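Local coordinates for AlyGC (Glaciecola chathamensis, PDB 5GKD), which cleaves alginate as a lyase of polysaccharide lyase family 6, probably by calcium-assisted beta-elimination within a parallel beta-helix, at residues A[31-36]-A[61-66]; A[77-82]-A[424-429]; A[613-618]-A[644-649]. One frame throughout, in Å; residues are numbered along the deposited sequence.

Interaction 1 (A[31-36]-A[61-66])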
loop_
_atom_site.group_PDB
_atom_site.type_symbol
_atom_site.label_atom_id
_atom_site.label_comp_id
_atom_site.label_asym_id
_atom_site.label_seq_id
_atom_site.Cartn_x
_atom_site.Cartn_y
_atom_site.Cartn_z
ATOM N N TRP A 31 -2.152 -29.816 12.067
ATOM C CA TRP A 31 -0.795 -29.491 12.498
ATOM C C TRP A 31 -0.502 -28.076 12.036
ATOM O O TRP A 31 -0.274 -27.852 10.845
ATOM C CB TRP A 31 0.228 -30.461 11.913
ATOM C CG TRP A 31 -0.021 -31.873 12.254
ATOM C CD1 TRP A 31 -1.105 -32.617 11.921
ATOM C CD2 TRP A 31 0.842 -32.727 12.998
ATOM N NE1 TRP A 31 -0.980 -33.878 12.419
ATOM C CE2 TRP A 31 0.213 -33.978 13.079
ATOM C CE3 TRP A 31 2.097 -32.555 13.600
ATOM C CZ2 TRP A 31 0.789 -35.060 13.734
ATOM C CZ3 TRP A 31 2.673 -33.635 14.255
ATOM C CH2 TRP A 31 2.015 -34.869 14.322
ATOM N N ARG A 32 -0.499 -27.129 12.966
ATOM C CA ARG A 32 -0.336 -25.727 12.621
ATOM C C ARG A 32 1.125 -25.316 12.762
ATOM O O ARG A 32 1.818 -25.757 13.679
ATOM C CB ARG A 32 -1.235 -24.838 13.488
ATOM C CG ARG A 32 -1.211 -23.362 13.083
ATOM C CD ARG A 32 -2.583 -22.691 13.049
ATOM N NE ARG A 32 -2.459 -21.324 12.534
ATOM C CZ ARG A 32 -3.039 -20.837 11.427
ATOM N NH1 ARG A 32 -3.850 -21.582 10.667
ATOM N NH2 ARG A 32 -2.803 -19.576 11.082
ATOM N N ASP A 33 1.596 -24.489 11.832
ATOM C CA ASP A 33 2.959 -23.959 11.876
ATOM C C ASP A 33 3.995 -25.079 11.973
ATOM O O ASP A 33 4.938 -25.004 12.754
ATOM C CB ASP A 33 3.130 -22.982 13.045
ATOM C CG ASP A 33 2.146 -21.817 13.000
ATOM O OD1 ASP A 33 1.671 -21.437 11.913
ATOM O OD2 ASP A 33 1.857 -21.270 14.078
ATOM N N PHE A 34 3.813 -26.130 11.179
ATOM C CA PHE A 34 4.682 -27.302 11.198
ATOM C C PHE A 34 5.602 -27.257 9.978
ATOM O O PHE A 34 5.193 -27.617 8.874
ATOM C CB PHE A 34 3.847 -28.579 11.210
ATOM C CG PHE A 34 4.638 -29.829 11.509
ATOM C CD1 PHE A 34 5.927 -29.753 12.018
ATOM C CD2 PHE A 34 4.093 -31.078 11.281
ATOM C CE1 PHE A 34 6.640 -30.896 12.300
ATOM C CE2 PHE A 34 4.823 -32.225 11.555
ATOM C CZ PHE A 34 6.091 -32.129 12.064
ATOM N N GLU A 35 6.854 -26.845 10.193
ATOM C CA GLU A 35 7.893 -26.875 9.161
ATOM C C GLU A 35 8.554 -28.248 9.187
ATOM O O GLU A 35 9.424 -28.512 10.014
ATOM C CB GLU A 35 8.915 -25.766 9.386
ATOM C CG GLU A 35 8.361 -24.377 9.191
ATOM C CD GLU A 35 9.394 -23.280 9.410
ATOM O OE1 GLU A 35 10.292 -23.106 8.556
ATOM O OE2 GLU A 35 9.290 -22.576 10.427
ATOM N N VAL A 36 8.144 -29.125 8.275
ATOM C CA VAL A 36 8.565 -30.519 8.273
ATOM C C VAL A 36 9.890 -30.632 7.536
ATOM O O VAL A 36 9.993 -30.239 6.375
ATOM C CB VAL A 36 7.508 -31.418 7.617
ATOM C CG1 VAL A 36 7.988 -32.861 7.581
ATOM C CG2 VAL A 36 6.164 -31.287 8.335
ATOM N N THR A 61 -1.247 -26.589 8.387
ATOM C CA THR A 61 -1.848 -25.269 8.262
ATOM C C THR A 61 -0.906 -24.198 8.810
ATOM O O THR A 61 0.165 -24.483 9.353
ATOM C CB THR A 61 -3.199 -25.198 8.988
ATOM O OG1 THR A 61 -3.003 -25.295 10.411
ATOM C CG2 THR A 61 -4.121 -26.310 8.520
ATOM N N GLY A 62 -1.318 -22.951 8.660
ATOM C CA GLY A 62 -0.471 -21.853 9.087
ATOM C C GLY A 62 0.820 -21.843 8.302
ATOM O O GLY A 62 0.849 -22.145 7.105
ATOM N N GLN A 63 1.915 -21.516 8.988
ATOM C CA GLN A 63 3.222 -21.414 8.336
ATOM C C GLN A 63 3.925 -22.767 8.400
ATOM O O GLN A 63 4.932 -22.953 9.072
ATOM C CB GLN A 63 4.053 -20.295 8.952
ATOM C CG GLN A 63 3.694 -18.930 8.387
ATOM C CD GLN A 63 2.219 -18.611 8.596
ATOM O OE1 GLN A 63 1.803 -18.270 9.705
ATOM N NE2 GLN A 63 1.419 -18.774 7.554
ATOM N N SER A 64 3.343 -23.721 7.671
ATOM C CA SER A 64 3.847 -25.075 7.511
ATOM C C SER A 64 4.511 -25.210 6.152
ATOM O O SER A 64 4.211 -24.463 5.219
ATOM C CB SER A 64 2.720 -26.103 7.620
ATOM O OG SER A 64 2.178 -26.171 8.910
ATOM N N ASN A 65 5.414 -26.178 6.049
ATOM C CA ASN A 65 6.043 -26.498 4.773
ATOM C C ASN A 65 6.688 -27.873 4.909
ATOM O O ASN A 65 6.576 -28.529 5.946
ATOM C CB ASN A 65 7.034 -25.407 4.344
ATOM C CG ASN A 65 8.226 -25.261 5.294
ATOM O OD1 ASN A 65 8.540 -26.156 6.066
ATOM N ND2 ASN A 65 8.894 -24.118 5.222
ATOM N N LEU A 66 7.349 -28.318 3.842
ATOM C CA LEU A 66 7.927 -29.657 3.799
ATOM C C LEU A 66 9.231 -29.638 3.019
ATOM O O LEU A 66 9.295 -29.081 1.918
ATOM C CB LEU A 66 6.955 -30.660 3.171
ATOM C CG LEU A 66 7.489 -32.045 2.776
ATOM C CD1 LEU A 66 7.994 -32.808 3.981
ATOM C CD2 LEU A 66 6.421 -32.846 2.051
HETATM O O HOH W 1 0.050 -19.384 11.538
HETATM O O HOH W 2 -5.440 -24.012 11.167
HETATM O O HOH W 3 6.192 -21.938 11.294
HETATM O O HOH W 4 11.702 -24.396 6.766
HETATM O O HOH W 5 10.859 -27.588 6.596
#
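D33 and S64 carry the polar side-chain work where segments 31-36 and 61-66 run side by side. OD1 of D33 takes the backbone N of Q63 at 2.9 Å on its anti lone pair, in a nearly straight bond. From the other segment, OG of S64 accepts the N-H of F34 at 2.8 Å and donates its own hydrogen bond to T61 O. That carbonyl is gripped twice, because N of D33 and OG of S64 reach T61 O from opposite faces of its plane.

Backbone ladders flank this turn. Before it, T61 N bonds to W31 O at 2.9 Å; beyond it, V36 N bonds to N65 O at 2.9 Å. The register slips by one in between: 61-66 uses one more residue between the ladders, where Q63 centres an inverse gamma turn.

Van der Waals contacts complete the fit. With CG of R32 anti to the backbone N (chi1 -174°) and the chain bent at chi2, the guanidinium is laid over G62, whose CA sits 3.6 Å above its plane. On the buried side, CG1 of V36 meets CD1 of L66 at 3.6 Å.

Waters bridge the polar side chains, one of them joining D33 OD1 to Q63 OE1 and weakly meeting R32 NH2, while E35 forms a salt bridge with K475 of the second subunit. Parallel strands in two ladders, parted by a hydrogen-bonded corner, fit successive coils of a right-handed parallel beta-helix, as in the pectate lyase-like clan.

Interaction 2 (A[77-82]-A[424-429])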
loop_
_atom_site.group_PDB
_atom_site.type_symbol
_atom_site.label_atom_id
_atom_site.label_comp_id
_atom_site.label_asym_id
_atom_site.label_seq_id
_atom_site.Cartn_x
_atom_site.Cartn_y
_atom_site.Cartn_z
ATOM N N GLY A 77 -0.258 -38.443 1.456
ATOM C CA GLY A 77 -1.460 -38.338 2.265
ATOM C C GLY A 77 -1.521 -37.139 3.178
ATOM O O GLY A 77 -1.965 -37.268 4.324
ATOM N N LEU A 78 -1.084 -35.975 2.701
ATOM C CA LEU A 78 -1.135 -34.731 3.460
ATOM C C LEU A 78 -1.929 -33.689 2.684
ATOM O O LEU A 78 -1.985 -33.716 1.449
ATOM C CB LEU A 78 0.281 -34.186 3.741
ATOM C CG LEU A 78 1.322 -35.160 4.312
ATOM C CD1 LEU A 78 2.686 -34.497 4.429
ATOM C CD2 LEU A 78 0.837 -35.696 5.660
ATOM N N VAL A 79 -2.520 -32.757 3.418
ATOM C CA VAL A 79 -3.238 -31.622 2.855
ATOM C C VAL A 79 -2.641 -30.350 3.448
ATOM O O VAL A 79 -2.683 -30.158 4.672
ATOM C CB VAL A 79 -4.743 -31.682 3.147
ATOM C CG1 VAL A 79 -5.447 -30.451 2.556
ATOM C CG2 VAL A 79 -5.358 -32.969 2.597
ATOM N N PHE A 80 -2.085 -29.487 2.593
ATOM C CA PHE A 80 -1.725 -28.132 2.992
ATOM C C PHE A 80 -2.883 -27.204 2.638
ATOM O O PHE A 80 -3.316 -27.154 1.484
ATOM C CB PHE A 80 -0.440 -27.640 2.323
ATOM C CG PHE A 80 0.785 -28.443 2.652
ATOM C CD1 PHE A 80 1.006 -29.685 2.056
ATOM C CD2 PHE A 80 1.734 -27.949 3.517
ATOM C CE1 PHE A 80 2.131 -30.436 2.363
ATOM C CE2 PHE A 80 2.870 -28.686 3.821
ATOM C CZ PHE A 80 3.068 -29.925 3.241
ATOM N N LYS A 81 -3.379 -26.478 3.635
ATOM C CA LYS A 81 -4.470 -25.526 3.468
ATOM C C LYS A 81 -4.421 -24.571 4.648
ATOM O O LYS A 81 -3.707 -24.809 5.623
ATOM C CB LYS A 81 -5.829 -26.233 3.393
ATOM C CG LYS A 81 -6.298 -26.777 4.738
ATOM C CD LYS A 81 -7.710 -27.342 4.654
ATOM C CE LYS A 81 -8.271 -27.563 6.047
ATOM N NZ LYS A 81 -9.638 -28.167 6.037
ATOM N N ASP A 82 -5.206 -23.497 4.557
ATOM C CA ASP A 82 -5.334 -22.495 5.625
ATOM C C ASP A 82 -3.971 -22.012 6.102
ATOM O O ASP A 82 -3.684 -21.987 7.297
ATOM C CB ASP A 82 -6.142 -23.035 6.807
ATOM C CG ASP A 82 -7.551 -23.446 6.422
ATOM O OD1 ASP A 82 -8.118 -22.878 5.471
ATOM O OD2 ASP A 82 -8.096 -24.341 7.085
ATOM N N VAL A 424 -6.114 -37.232 -6.386
ATOM C CA VAL A 424 -6.481 -38.195 -5.352
ATOM C C VAL A 424 -7.996 -38.386 -5.321
ATOM O O VAL A 424 -8.775 -37.458 -5.558
ATOM C CB VAL A 424 -5.950 -37.766 -3.964
ATOM C CG1 VAL A 424 -4.462 -37.609 -4.014
ATOM C CG2 VAL A 424 -6.556 -36.470 -3.527
ATOM N N SER A 425 -8.419 -39.616 -5.035
ATOM C CA SER A 425 -9.842 -39.918 -4.962
ATOM C C SER A 425 -10.510 -39.314 -3.731
ATOM O O SER A 425 -11.733 -39.185 -3.707
ATOM C CB SER A 425 -10.048 -41.432 -4.965
ATOM O OG SER A 425 -9.515 -42.010 -3.785
ATOM N N TRP A 426 -9.731 -38.928 -2.725
ATOM C CA TRP A 426 -10.247 -38.560 -1.417
ATOM C C TRP A 426 -10.303 -37.055 -1.203
ATOM O O TRP A 426 -10.576 -36.605 -0.084
ATOM C CB TRP A 426 -9.409 -39.240 -0.328
ATOM C CG TRP A 426 -7.903 -39.117 -0.497
ATOM C CD1 TRP A 426 -7.059 -40.055 -1.009
ATOM C CD2 TRP A 426 -7.081 -37.996 -0.125
ATOM N NE1 TRP A 426 -5.766 -39.585 -0.981
ATOM C CE2 TRP A 426 -5.760 -38.322 -0.450
ATOM C CE3 TRP A 426 -7.344 -36.750 0.456
ATOM C CZ2 TRP A 426 -4.701 -37.452 -0.222
ATOM C CZ3 TRP A 426 -6.286 -35.881 0.688
ATOM C CH2 TRP A 426 -4.985 -36.238 0.357
ATOM N N TYR A 427 -10.054 -36.260 -2.246
ATOM C CA TYR A 427 -10.164 -34.812 -2.127
ATOM C C TYR A 427 -10.891 -34.292 -3.364
ATOM O O TYR A 427 -10.461 -34.576 -4.489
ATOM C CB TYR A 427 -8.795 -34.157 -1.998
ATOM C CG TYR A 427 -8.815 -32.799 -1.342
ATOM C CD1 TYR A 427 -8.739 -32.677 0.042
ATOM C CD2 TYR A 427 -8.890 -31.642 -2.097
ATOM C CE1 TYR A 427 -8.744 -31.444 0.641
ATOM C CE2 TYR A 427 -8.900 -30.397 -1.490
ATOM C CZ TYR A 427 -8.820 -30.311 -0.120
ATOM O OH TYR A 427 -8.826 -29.089 0.511
ATOM N N PRO A 428 -11.972 -33.529 -3.193
ATOM C CA PRO A 428 -12.821 -33.172 -4.337
ATOM C C PRO A 428 -12.190 -32.130 -5.240
ATOM O O PRO A 428 -11.432 -31.268 -4.801
ATOM C CB PRO A 428 -14.089 -32.622 -3.672
ATOM C CG PRO A 428 -13.579 -32.057 -2.372
ATOM C CD PRO A 428 -12.530 -33.047 -1.919
ATOM N N LYS A 429 -12.520 -32.225 -6.527
ATOM C CA LYS A 429 -12.198 -31.199 -7.513
ATOM C C LYS A 429 -13.411 -30.287 -7.652
ATOM O O LYS A 429 -14.493 -30.742 -8.015
ATOM C CB LYS A 429 -11.823 -31.834 -8.852
ATOM C CG LYS A 429 -10.652 -32.819 -8.755
ATOM C CD LYS A 429 -10.270 -33.392 -10.103
ATOM C CE LYS A 429 -9.029 -34.279 -9.999
ATOM N NZ LYS A 429 -9.263 -35.513 -9.211
HETATM O O HOH W 6 -10.731 -28.621 2.797
#
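V79 presents its two methyl groups to two different aromatic rings, CG2 chiefly to W426 and CG1 to Y427. CG2 comes up to the edge of the W426 indole, near the ring plane, and meets CZ3 at 3.6 Å; the two side chains run past each other in opposite directions. The other branch, CG1, set anti to the backbone N (chi1 179°), leans obliquely on Y427, 3.9 Å from its CE1. The same indole edge continues along the strand, where CH2 of W426 lies 4.1 Å from the carbonyl O of L78.

W426 is also backed from within its own segment: CG2 of V424 sits 3.6 Å above the indole plane, over its centre. A type I beta turn from V424 to Y427 probably helps to present W426 and Y427 to the strand.

An alanine in place of V79 would remove both outer methyls, and would probably leave a gap between the strand and the two rings, with the indole edge and the tyrosine flank losing their shared apolar support.

No direct hydrogen bond joins the segments, and a water that donates to Y427 OH is only weakly held by K81 NZ. The fit therefore rests on apolar shape, while bonds from W426 NE1 to Q108 and from Y427 OH to D112, both on strand 105-112, probably set the orientation of the two rings.

Interaction 3 (A[613-618]-A[644-649])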
loop_
_atom_site.group_PDB
_atom_site.type_symbol
_atom_site.label_atom_id
_atom_site.label_comp_id
_atom_site.label_asym_id
_atom_site.label_seq_id
_atom_site.Cartn_x
_atom_site.Cartn_y
_atom_site.Cartn_z
ATOM N N ASN A 613 -23.792 7.030 -19.050
ATOM C CA ASN A 613 -23.795 8.475 -19.171
ATOM C C ASN A 613 -23.008 9.077 -18.018
ATOM O O ASN A 613 -23.267 8.769 -16.854
ATOM C CB ASN A 613 -25.239 8.996 -19.195
ATOM C CG ASN A 613 -25.328 10.406 -19.671
ATOM O OD1 ASN A 613 -24.863 11.319 -19.001
ATOM N ND2 ASN A 613 -25.914 10.603 -20.845
ATOM N N VAL A 614 -22.047 9.928 -18.352
ATOM C CA VAL A 614 -21.152 10.556 -17.392
ATOM C C VAL A 614 -21.133 12.048 -17.678
ATOM O O VAL A 614 -20.835 12.455 -18.807
ATOM C CB VAL A 614 -19.724 9.989 -17.486
ATOM C CG1 VAL A 614 -18.795 10.734 -16.532
ATOM C CG2 VAL A 614 -19.710 8.487 -17.227
ATOM N N SER A 615 -21.407 12.863 -16.658
ATOM C CA SER A 615 -21.497 14.305 -16.851
ATOM C C SER A 615 -20.911 15.058 -15.664
ATOM O O SER A 615 -21.212 14.742 -14.509
ATOM C CB SER A 615 -22.957 14.721 -17.061
ATOM O OG SER A 615 -23.031 16.082 -17.424
ATOM N N ASP A 616 -20.088 16.063 -15.961
ATOM C CA ASP A 616 -19.469 16.933 -14.956
ATOM C C ASP A 616 -18.548 16.133 -14.026
ATOM O O ASP A 616 -18.703 16.109 -12.800
ATOM C CB ASP A 616 -20.539 17.708 -14.169
ATOM C CG ASP A 616 -19.946 18.774 -13.270
ATOM O OD1 ASP A 616 -18.814 19.238 -13.555
ATOM O OD2 ASP A 616 -20.606 19.148 -12.270
ATOM N N LEU A 617 -17.576 15.470 -14.647
ATOM C CA LEU A 617 -16.551 14.687 -13.963
ATOM C C LEU A 617 -15.235 15.427 -14.134
ATOM O O LEU A 617 -14.739 15.558 -15.255
ATOM C CB LEU A 617 -16.470 13.273 -14.549
ATOM C CG LEU A 617 -15.257 12.366 -14.283
ATOM C CD1 LEU A 617 -15.273 11.870 -12.861
ATOM C CD2 LEU A 617 -15.228 11.176 -15.249
ATOM N N GLN A 618 -14.655 15.903 -13.033
ATOM C CA GLN A 618 -13.423 16.674 -13.182
ATOM C C GLN A 618 -12.253 15.795 -13.618
ATOM O O GLN A 618 -11.369 16.260 -14.347
ATOM C CB GLN A 618 -13.088 17.406 -11.885
ATOM C CG GLN A 618 -14.161 18.362 -11.393
ATOM C CD GLN A 618 -14.629 19.277 -12.482
ATOM O OE1 GLN A 618 -13.874 20.126 -12.956
ATOM N NE2 GLN A 618 -15.880 19.102 -12.911
ATOM N N ILE A 644 -22.316 8.420 -23.502
ATOM C CA ILE A 644 -22.320 9.863 -23.654
ATOM C C ILE A 644 -21.527 10.439 -22.500
ATOM O O ILE A 644 -21.880 10.228 -21.334
ATOM C CB ILE A 644 -23.746 10.437 -23.688
ATOM C CG1 ILE A 644 -24.496 9.931 -24.919
ATOM C CG2 ILE A 644 -23.717 11.960 -23.667
ATOM C CD1 ILE A 644 -25.178 8.595 -24.712
ATOM N N PHE A 645 -20.462 11.160 -22.818
ATOM C CA PHE A 645 -19.604 11.793 -21.828
ATOM C C PHE A 645 -19.693 13.303 -22.013
ATOM O O PHE A 645 -19.355 13.811 -23.087
ATOM C CB PHE A 645 -18.145 11.327 -21.973
ATOM C CG PHE A 645 -17.950 9.816 -22.028
ATOM C CD1 PHE A 645 -18.214 9.011 -20.922
ATOM C CD2 PHE A 645 -17.415 9.218 -23.159
ATOM C CE1 PHE A 645 -17.993 7.633 -20.963
ATOM C CE2 PHE A 645 -17.196 7.837 -23.212
ATOM C CZ PHE A 645 -17.482 7.046 -22.104
ATOM N N ASN A 646 -20.135 14.025 -20.975
ATOM C CA ASN A 646 -20.235 15.484 -21.017
ATOM C C ASN A 646 -19.345 16.126 -19.965
ATOM O O ASN A 646 -19.381 15.734 -18.794
ATOM C CB ASN A 646 -21.672 15.985 -20.793
ATOM C CG ASN A 646 -22.685 15.325 -21.705
ATOM O OD1 ASN A 646 -22.790 15.667 -22.887
ATOM N ND2 ASN A 646 -23.476 14.409 -21.147
ATOM N N GLU A 647 -18.586 17.139 -20.375
ATOM C CA GLU A 647 -17.756 17.938 -19.468
ATOM C C GLU A 647 -16.896 17.039 -18.573
ATOM O O GLU A 647 -17.000 17.046 -17.347
ATOM C CB GLU A 647 -18.628 18.876 -18.629
ATOM C CG GLU A 647 -19.511 19.832 -19.421
ATOM C CD GLU A 647 -18.774 21.078 -19.896
ATOM O OE1 GLU A 647 -17.584 21.264 -19.542
ATOM O OE2 GLU A 647 -19.399 21.893 -20.611
ATOM N N VAL A 648 -16.031 16.256 -19.211
ATOM C CA VAL A 648 -15.259 15.218 -18.535
ATOM C C VAL A 648 -13.771 15.516 -18.678
ATOM O O VAL A 648 -13.300 15.859 -19.768
ATOM C CB VAL A 648 -15.591 13.822 -19.093
ATOM C CG1 VAL A 648 -14.633 12.790 -18.539
ATOM C CG2 VAL A 648 -17.020 13.453 -18.772
ATOM N N GLY A 649 -13.036 15.394 -17.574
ATOM C CA GLY A 649 -11.589 15.353 -17.614
ATOM C C GLY A 649 -10.859 16.673 -17.516
ATOM O O GLY A 649 -9.627 16.677 -17.577
#
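V614 places CG1 anti to its own N (chi1 176°), which brings it to CG2 of V648 at 3.9 Å, the side chains at about a right angle. F645, its CG beside the backbone N (chi1 -51°), turns a ring edge to V614: CD1 of F645 lies 3.9 Å from CB of V614, which is in the plane of the ring. Further along, CD2 of L617 meets CG1 of V648 at 3.7 Å. These apolar groups share one face of the sheet; on the other, OG of S615 touches CB of N646 at 3.6 Å, and OD1 of N646 is bonded to N676.

This residue-over-residue register, unshifted from N613/I644 to L617/V648, fits successive coils of a parallel beta-helix. The strand axes are 4.7 Å apart and diverge by only 4°. N of V614 and N of N646 make nearly straight bonds to I644 O and V614 O, the latter at 2.8 Å. At D616 and E647, both at positive phi, the strands turn a corner, yet the register carries across it, with a bent bond from L617 N to E647 O at 3.2 Å. The two acids have separate partners, H584 for D616 and K650 for E647.

Interactions 1 and 3 illustrate one principle in two places, a coil of parallel strands bonded to the next through a corner, with their centres about 53 Å apart. At 31-36 with 61-66 the corner shifts register, and side-chain bonds and waters join in; at 613-618 with 644-649 the register holds, and the direct hydrogen bonds across it are all backbone. Interaction 2 differs in kind: a loop, distant in sequence, laid on a strand mainly through apolar contact, without a direct hydrogen bond. It adjoins interaction 1, since strands 58-62 and 73-81 are neighbours and G62 N probably bonds to D82 O. Interactions 1 and 2 are mostly buried, whereas interaction 3 is partly exposed.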